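PDB 3O0H: glutathione reductase from Bartonella henselae, which probably catalyses the NADPH-dependent reduction of glutathione disulfide to glutathione, using a bound FAD as redox cofactor. Local coordinates for residues D28-G33 and S134-V139; R40-A45 and V52-E57. One frame throughout, in Å; residues are numbered along the deposited sequence.

Contact 1 of 2, residues D28-G33 and S134-V139. With FAD (flavin-adenine dinucleotide), chain H.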
# COMPACT_ATOMS: atom_id res chain seq x y z
N ASP B 28 -33.62 25.94 -9.87
CA ASP B 28 -33.70 24.80 -10.80
C ASP B 28 -33.58 23.47 -10.03
O ASP B 28 -34.23 22.46 -10.37
CB ASP B 28 -32.59 24.85 -11.86
CG ASP B 28 -32.67 26.07 -12.76
OD1 ASP B 28 -33.78 26.43 -13.19
OD2 ASP B 28 -31.59 26.65 -13.02
N LEU B 29 -32.77 23.52 -8.97
CA LEU B 29 -32.48 22.37 -8.14
C LEU B 29 -32.27 22.81 -6.70
O LEU B 29 -31.47 23.74 -6.42
CB LEU B 29 -31.21 21.69 -8.62
CG LEU B 29 -30.72 20.50 -7.79
CD1 LEU B 29 -31.70 19.35 -7.88
CD2 LEU B 29 -29.34 20.10 -8.29
N PHE B 30 -32.94 22.11 -5.80
CA PHE B 30 -32.77 22.26 -4.35
C PHE B 30 -32.28 20.93 -3.82
O PHE B 30 -32.97 19.90 -3.93
CB PHE B 30 -34.08 22.63 -3.66
CG PHE B 30 -33.94 23.10 -2.24
CD1 PHE B 30 -33.66 22.20 -1.22
CD2 PHE B 30 -34.14 24.44 -1.91
CE1 PHE B 30 -33.59 22.62 0.13
CE2 PHE B 30 -34.04 24.87 -0.62
CZ PHE B 30 -33.77 23.94 0.43
N VAL B 31 -31.12 20.97 -3.16
CA VAL B 31 -30.51 19.76 -2.60
C VAL B 31 -30.69 19.77 -1.08
O VAL B 31 -30.34 20.76 -0.43
CB VAL B 31 -29.05 19.66 -2.98
CG1 VAL B 31 -28.39 18.36 -2.38
CG2 VAL B 31 -28.91 19.69 -4.51
N ILE B 32 -31.21 18.66 -0.54
CA ILE B 32 -31.43 18.53 0.90
C ILE B 32 -30.31 17.71 1.50
O ILE B 32 -30.28 16.51 1.33
CB ILE B 32 -32.80 17.88 1.26
CG1 ILE B 32 -33.94 18.61 0.53
CG2 ILE B 32 -33.04 17.93 2.82
CD1 ILE B 32 -35.38 17.88 0.60
N GLY B 33 -29.37 18.40 2.16
CA GLY B 33 -28.23 17.78 2.84
C GLY B 33 -26.94 18.01 2.03
O GLY B 33 -26.91 17.79 0.85
N SER B 134 -30.03 25.63 7.51
CA SER B 134 -31.26 25.22 8.16
C SER B 134 -31.63 23.84 7.69
O SER B 134 -31.26 23.42 6.60
CB SER B 134 -32.38 26.18 7.79
OG SER B 134 -33.61 25.87 8.41
N ARG B 135 -32.34 23.12 8.54
CA ARG B 135 -33.03 21.93 8.10
C ARG B 135 -34.05 22.41 7.08
O ARG B 135 -34.63 23.49 7.23
CB ARG B 135 -33.73 21.28 9.30
CG ARG B 135 -34.63 20.06 8.98
CD ARG B 135 -35.12 19.41 10.27
NE ARG B 135 -35.86 18.18 10.01
CZ ARG B 135 -35.30 16.99 9.75
NH1 ARG B 135 -33.97 16.86 9.69
NH2 ARG B 135 -36.07 15.94 9.52
N ALA B 136 -34.27 21.61 6.04
CA ALA B 136 -35.37 21.81 5.09
C ALA B 136 -36.24 20.55 5.13
O ALA B 136 -35.74 19.43 5.17
CB ALA B 136 -34.84 21.98 3.68
N VAL B 137 -37.55 20.77 5.05
CA VAL B 137 -38.56 19.73 4.96
C VAL B 137 -39.50 20.05 3.81
O VAL B 137 -39.68 21.21 3.43
CB VAL B 137 -39.36 19.58 6.27
CG1 VAL B 137 -38.42 19.45 7.46
CG2 VAL B 137 -40.33 20.75 6.52
N PHE B 138 -40.13 19.02 3.25
CA PHE B 138 -41.12 19.23 2.17
C PHE B 138 -42.41 19.80 2.74
O PHE B 138 -42.90 19.36 3.79
CB PHE B 138 -41.46 17.94 1.43
CG PHE B 138 -40.34 17.38 0.58
CD1 PHE B 138 -39.40 16.54 1.12
CD2 PHE B 138 -40.28 17.66 -0.77
CE1 PHE B 138 -38.38 16.01 0.32
CE2 PHE B 138 -39.29 17.14 -1.58
CZ PHE B 138 -38.34 16.31 -1.03
N VAL B 139 -42.97 20.75 2.00
CA VAL B 139 -44.32 21.25 2.20
C VAL B 139 -45.28 20.59 1.19
O VAL B 139 -46.40 20.27 1.51
CB VAL B 139 -44.36 22.78 1.95
CG1 VAL B 139 -45.81 23.28 1.87
CG2 VAL B 139 -43.60 23.49 3.04
PA FAD H . -24.16 12.44 4.73
O1A FAD H . -24.45 11.80 6.06
O2A FAD H . -22.69 12.62 4.45
O5B FAD H . -24.89 13.84 4.56
C5B FAD H . -26.24 14.09 4.91
C4B FAD H . -26.29 15.54 5.34
O4B FAD H . -27.63 16.01 5.38
C3B FAD H . -25.69 15.80 6.72
O3B FAD H . -24.73 16.85 6.64
C2B FAD H . -26.88 16.22 7.57
O2B FAD H . -26.50 17.19 8.52
C1B FAD H . -27.82 16.82 6.58
N9A FAD H . -29.28 16.71 6.75
C8A FAD H . -30.01 15.58 7.00
N7A FAD H . -31.31 15.90 6.92
C5A FAD H . -31.39 17.23 6.61
C6A FAD H . -32.44 18.06 6.33
N6A FAD H . -33.72 17.66 6.39
N1A FAD H . -32.19 19.37 6.01
C2A FAD H . -30.89 19.81 5.93
N3A FAD H . -29.85 18.99 6.17
C4A FAD H . -30.12 17.71 6.46
N1 FAD H . -17.72 5.61 4.78
C2 FAD H . -16.62 5.24 4.04
O2 FAD H . -16.65 5.11 2.79
N3 FAD H . -15.46 5.02 4.67
C4 FAD H . -15.30 5.18 6.04
O4 FAD H . -14.18 4.99 6.51
C4X FAD H . -16.42 5.55 6.79
N5 FAD H . -16.34 5.74 8.14
C5X FAD H . -17.48 6.15 8.83
C6 FAD H . -17.37 6.32 10.20
C7 FAD H . -18.47 6.75 10.94
C7M FAD H . -18.30 6.93 12.44
C8 FAD H . -19.67 7.00 10.31
C8M FAD H . -20.89 7.42 11.10
C9 FAD H . -19.79 6.81 8.94
C9A FAD H . -18.68 6.37 8.19
N10 FAD H . -18.74 6.18 6.83
C10 FAD H . -17.62 5.79 6.13
C1' FAD H . -19.99 6.37 6.06
C2' FAD H . -20.09 7.71 5.38
O2' FAD H . -20.05 8.73 6.36
C3' FAD H . -21.40 7.76 4.63
O3' FAD H . -21.63 6.62 3.83
C4' FAD H . -21.51 9.06 3.86
O4' FAD H . -21.33 10.15 4.76
C5' FAD H . -22.88 9.18 3.20
O5' FAD H . -22.95 10.38 2.40
P FAD H . -24.41 11.03 2.24
O1P FAD H . -24.35 12.17 1.25
O2P FAD H . -25.40 9.95 1.87
O3P FAD H . -24.91 11.51 3.66

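Contact 2 of 2, residues R40-A45 and V52-E57. With FAD (flavin-adenine dinucleotide), chain H.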
# COMPACT_ATOMS: atom_id res chain seq x y z
N ARG B 40 -21.52 17.06 -3.73
CA ARG B 40 -21.01 16.77 -5.07
C ARG B 40 -22.03 17.17 -6.12
O ARG B 40 -21.68 17.85 -7.07
CB ARG B 40 -20.63 15.30 -5.29
CG ARG B 40 -20.10 15.01 -6.73
CD ARG B 40 -18.76 15.72 -7.06
NE ARG B 40 -17.66 15.33 -6.17
CZ ARG B 40 -16.77 14.36 -6.43
NH1 ARG B 40 -16.85 13.60 -7.53
NH2 ARG B 40 -15.84 14.09 -5.57
N ALA B 41 -23.29 16.75 -5.91
CA ALA B 41 -24.36 17.01 -6.86
C ALA B 41 -24.61 18.50 -7.05
O ALA B 41 -24.75 18.99 -8.19
CB ALA B 41 -25.68 16.33 -6.38
N ALA B 42 -24.71 19.21 -5.95
CA ALA B 42 -24.99 20.64 -5.99
C ALA B 42 -23.89 21.44 -6.68
O ALA B 42 -24.20 22.31 -7.49
CB ALA B 42 -25.22 21.18 -4.59
N ARG B 43 -22.62 21.15 -6.36
CA ARG B 43 -21.47 21.89 -6.96
C ARG B 43 -21.45 21.65 -8.45
O ARG B 43 -21.28 22.61 -9.23
CB ARG B 43 -20.13 21.50 -6.32
CG ARG B 43 -18.87 22.12 -7.00
CD ARG B 43 -17.57 21.84 -6.19
NE ARG B 43 -17.28 20.41 -6.08
CZ ARG B 43 -16.73 19.65 -7.03
NH1 ARG B 43 -16.52 18.36 -6.80
NH2 ARG B 43 -16.35 20.15 -8.20
N LEU B 44 -21.69 20.40 -8.87
CA LEU B 44 -21.63 20.07 -10.28
C LEU B 44 -22.78 20.74 -11.05
O LEU B 44 -22.55 21.28 -12.12
CB LEU B 44 -21.69 18.57 -10.53
CG LEU B 44 -20.48 17.73 -10.15
CD1 LEU B 44 -20.89 16.24 -10.37
CD2 LEU B 44 -19.26 18.10 -10.99
N ALA B 45 -23.99 20.69 -10.52
CA ALA B 45 -25.14 21.33 -11.16
C ALA B 45 -24.93 22.84 -11.27
O ALA B 45 -25.31 23.45 -12.26
CB ALA B 45 -26.44 21.04 -10.38
N VAL B 52 -29.08 26.79 -8.11
CA VAL B 52 -29.12 25.64 -7.18
C VAL B 52 -29.07 26.19 -5.75
O VAL B 52 -28.40 27.19 -5.49
CB VAL B 52 -27.89 24.72 -7.42
CG1 VAL B 52 -27.91 23.53 -6.45
CG2 VAL B 52 -27.79 24.27 -8.89
N ALA B 53 -29.77 25.54 -4.85
CA ALA B 53 -29.72 25.82 -3.42
C ALA B 53 -29.43 24.52 -2.72
O ALA B 53 -29.76 23.45 -3.22
CB ALA B 53 -31.07 26.40 -2.91
N ILE B 54 -28.79 24.61 -1.56
CA ILE B 54 -28.53 23.43 -0.74
C ILE B 54 -28.86 23.81 0.72
O ILE B 54 -28.51 24.91 1.18
CB ILE B 54 -27.09 22.90 -0.89
CG1 ILE B 54 -26.91 21.52 -0.19
CG2 ILE B 54 -26.04 23.99 -0.40
CD1 ILE B 54 -25.67 20.71 -0.70
N ALA B 55 -29.55 22.89 1.41
CA ALA B 55 -29.86 23.07 2.82
C ALA B 55 -28.98 22.14 3.59
O ALA B 55 -28.89 20.95 3.26
CB ALA B 55 -31.36 22.80 3.11
N GLU B 56 -28.36 22.68 4.64
CA GLU B 56 -27.57 21.90 5.61
C GLU B 56 -27.91 22.31 7.03
O GLU B 56 -27.71 23.48 7.43
CB GLU B 56 -26.07 22.11 5.38
CG GLU B 56 -25.16 21.35 6.33
CD GLU B 56 -25.56 19.89 6.51
OE1 GLU B 56 -25.54 19.12 5.52
OE2 GLU B 56 -25.85 19.53 7.65
N GLU B 57 -28.45 21.38 7.79
CA GLU B 57 -28.92 21.67 9.14
C GLU B 57 -27.80 21.67 10.19
O GLU B 57 -28.01 22.18 11.30
CB GLU B 57 -30.03 20.70 9.58
CG GLU B 57 -29.59 19.23 9.72
CD GLU B 57 -30.71 18.25 10.03
OE1 GLU B 57 -31.87 18.65 10.25
OE2 GLU B 57 -30.40 17.07 10.15
PA FAD H . -24.16 12.44 4.73
O1A FAD H . -24.45 11.80 6.06
O2A FAD H . -22.69 12.62 4.45
O5B FAD H . -24.89 13.84 4.56
C5B FAD H . -26.24 14.09 4.91
C4B FAD H . -26.29 15.54 5.34
O4B FAD H . -27.63 16.01 5.38
C3B FAD H . -25.69 15.80 6.72
O3B FAD H . -24.73 16.85 6.64
C2B FAD H . -26.88 16.22 7.57
O2B FAD H . -26.50 17.19 8.52
C1B FAD H . -27.82 16.82 6.58
N9A FAD H . -29.28 16.71 6.75
C8A FAD H . -30.01 15.58 7.00
N7A FAD H . -31.31 15.90 6.92
C5A FAD H . -31.39 17.23 6.61
C6A FAD H . -32.44 18.06 6.33
N6A FAD H . -33.72 17.66 6.39
N1A FAD H . -32.19 19.37 6.01
C2A FAD H . -30.89 19.81 5.93
N3A FAD H . -29.85 18.99 6.17
C4A FAD H . -30.12 17.71 6.46
N1 FAD H . -17.72 5.61 4.78
C2 FAD H . -16.62 5.24 4.04
O2 FAD H . -16.65 5.11 2.79
N3 FAD H . -15.46 5.02 4.67
C4 FAD H . -15.30 5.18 6.04
O4 FAD H . -14.18 4.99 6.51
C4X FAD H . -16.42 5.55 6.79
N5 FAD H . -16.34 5.74 8.14
C5X FAD H . -17.48 6.15 8.83
C6 FAD H . -17.37 6.32 10.20
C7 FAD H . -18.47 6.75 10.94
C7M FAD H . -18.30 6.93 12.44
C8 FAD H . -19.67 7.00 10.31
C8M FAD H . -20.89 7.42 11.10
C9 FAD H . -19.79 6.81 8.94
C9A FAD H . -18.68 6.37 8.19
N10 FAD H . -18.74 6.18 6.83
C10 FAD H . -17.62 5.79 6.13
C1' FAD H . -19.99 6.37 6.06
C2' FAD H . -20.09 7.71 5.38
O2' FAD H . -20.05 8.73 6.36
C3' FAD H . -21.40 7.76 4.63
O3' FAD H . -21.63 6.62 3.83
C4' FAD H . -21.51 9.06 3.86
O4' FAD H . -21.33 10.15 4.76
C5' FAD H . -22.88 9.18 3.20
O5' FAD H . -22.95 10.38 2.40
P FAD H . -24.41 11.03 2.24
O1P FAD H . -24.35 12.17 1.25
O2P FAD H . -25.40 9.95 1.87
O3P FAD H . -24.91 11.51 3.66

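Contact 1 of 2, residues D28-G33 and S134-V139
Ile32 meets Phe138, and Phe30 meets Ala136, where the first strand of the Rossmann-type FAD-binding fold passes over strand 136-138, an outer strand of a three-stranded antiparallel sheet. The two strands run at 112° to each other and no hydrogen bond crosses between these segments, so apolar side-chain contacts carry most of the join. Ile32 reaches in two directions from one conformation. Its CG1 sits beside the backbone N and anti to the carbonyl carbon (chi1 -51°), and the extended arm from there carries CD1 obliquely across the end of the Phe138 ring, 3.5 Å from Phe138 CE1. The same torsion leaves CG2 anti to the backbone N and sends it to the adenine of FAD, where Ile32 CG2 is 3.6 Å from C6A. Phe30 supplies the second patch: its CE1 and CZ approach the methyl of Ala136 obliquely, Phe30 CE1 to Ala136 CB 3.8 Å, and the Phe30 side chain also touches Ala53 and Ala55 of the neighbouring strand. With its methyl held there, Ala136 offers its backbone to the adenine. Ala136 N donates to N1A of FAD (3.1 Å) in a nearly straight bond, 167° at the hydrogen, and N6A of FAD donates to Ala136 O at 2.9 Å. This pair reads the amino-pyrimidine edge of the base much as a Watson-Crick partner would. Arg135 lies on the face of the adenine opposite Ile32, its chain extended from CG to NE and NH2 bonded to Gly292 O. N6A of FAD lies over one face of the Arg135 guanidinium, offset toward the rim, with Arg135 NH1 3.4 Å from it.

Contact 2 of 2, residues R40-A45 and V52-E57
This is a buried helix-on-strand contact inside the first beta-alpha-beta unit of the Rossmann-type FAD-binding fold, where segment 40-45 of helix 36-47 packs along strand 52-55, nearly antiparallel to it at 161°. Two alanines on successive turns give the helix a flat, small-residue face, and Val52 and Ile54 press on it from the strand. Val52 divides its branches between them: CG1, anti to the backbone N, touches Ala42, while Val52 CG2 reaches Ala45 CB at 3.8 Å. Ile54 uses the tip of its chain, Ile54 CD1 standing 3.9 Å from Ala42 CB. Beyond the strand the chain turns to the cofactor. Glu56, bent at chi2 (47°), brings its carboxylate up to the adenosine ribose of FAD, and each oxygen takes one hydroxyl: O3B donates to Glu56 OE1 at 2.7 Å and O2B to Glu56 OE2 at 2.6 Å. An acidic residue gripping the ribose diol at the end of the second strand is a hallmark of this fold. Backbone amides hold the carboxylate in turn, Ser34 N on OE1 and Tyr58 N on OE2. Next along, Glu57 lays its side chain over the adenine, Glu57 CD 3.6 Å from C5A of FAD.

Contacts 1 and 2 have their centres 9 Å apart and meet at neighbouring strands of one parallel sheet, 27-32 and 52-55. Their joint is a probable hydrogen bond from Gly33 N to Ala55 O, 2.8 Å, at the ends of these strands beside the cofactor; Ile54 CD1 packs 3.5 Å from Gly33 O there. Both contribute to the adenosine site: Ile32 of contact 1 covers one adenine face and Glu57 of contact 2 the other, alongside Arg135. A salt bridge, Arg135 NH1 to Glu57 OE1 at 2.8 Å, ties both together over that second face. The redox-active flavin ring lies at the far end of the cofactor, away from both contacts.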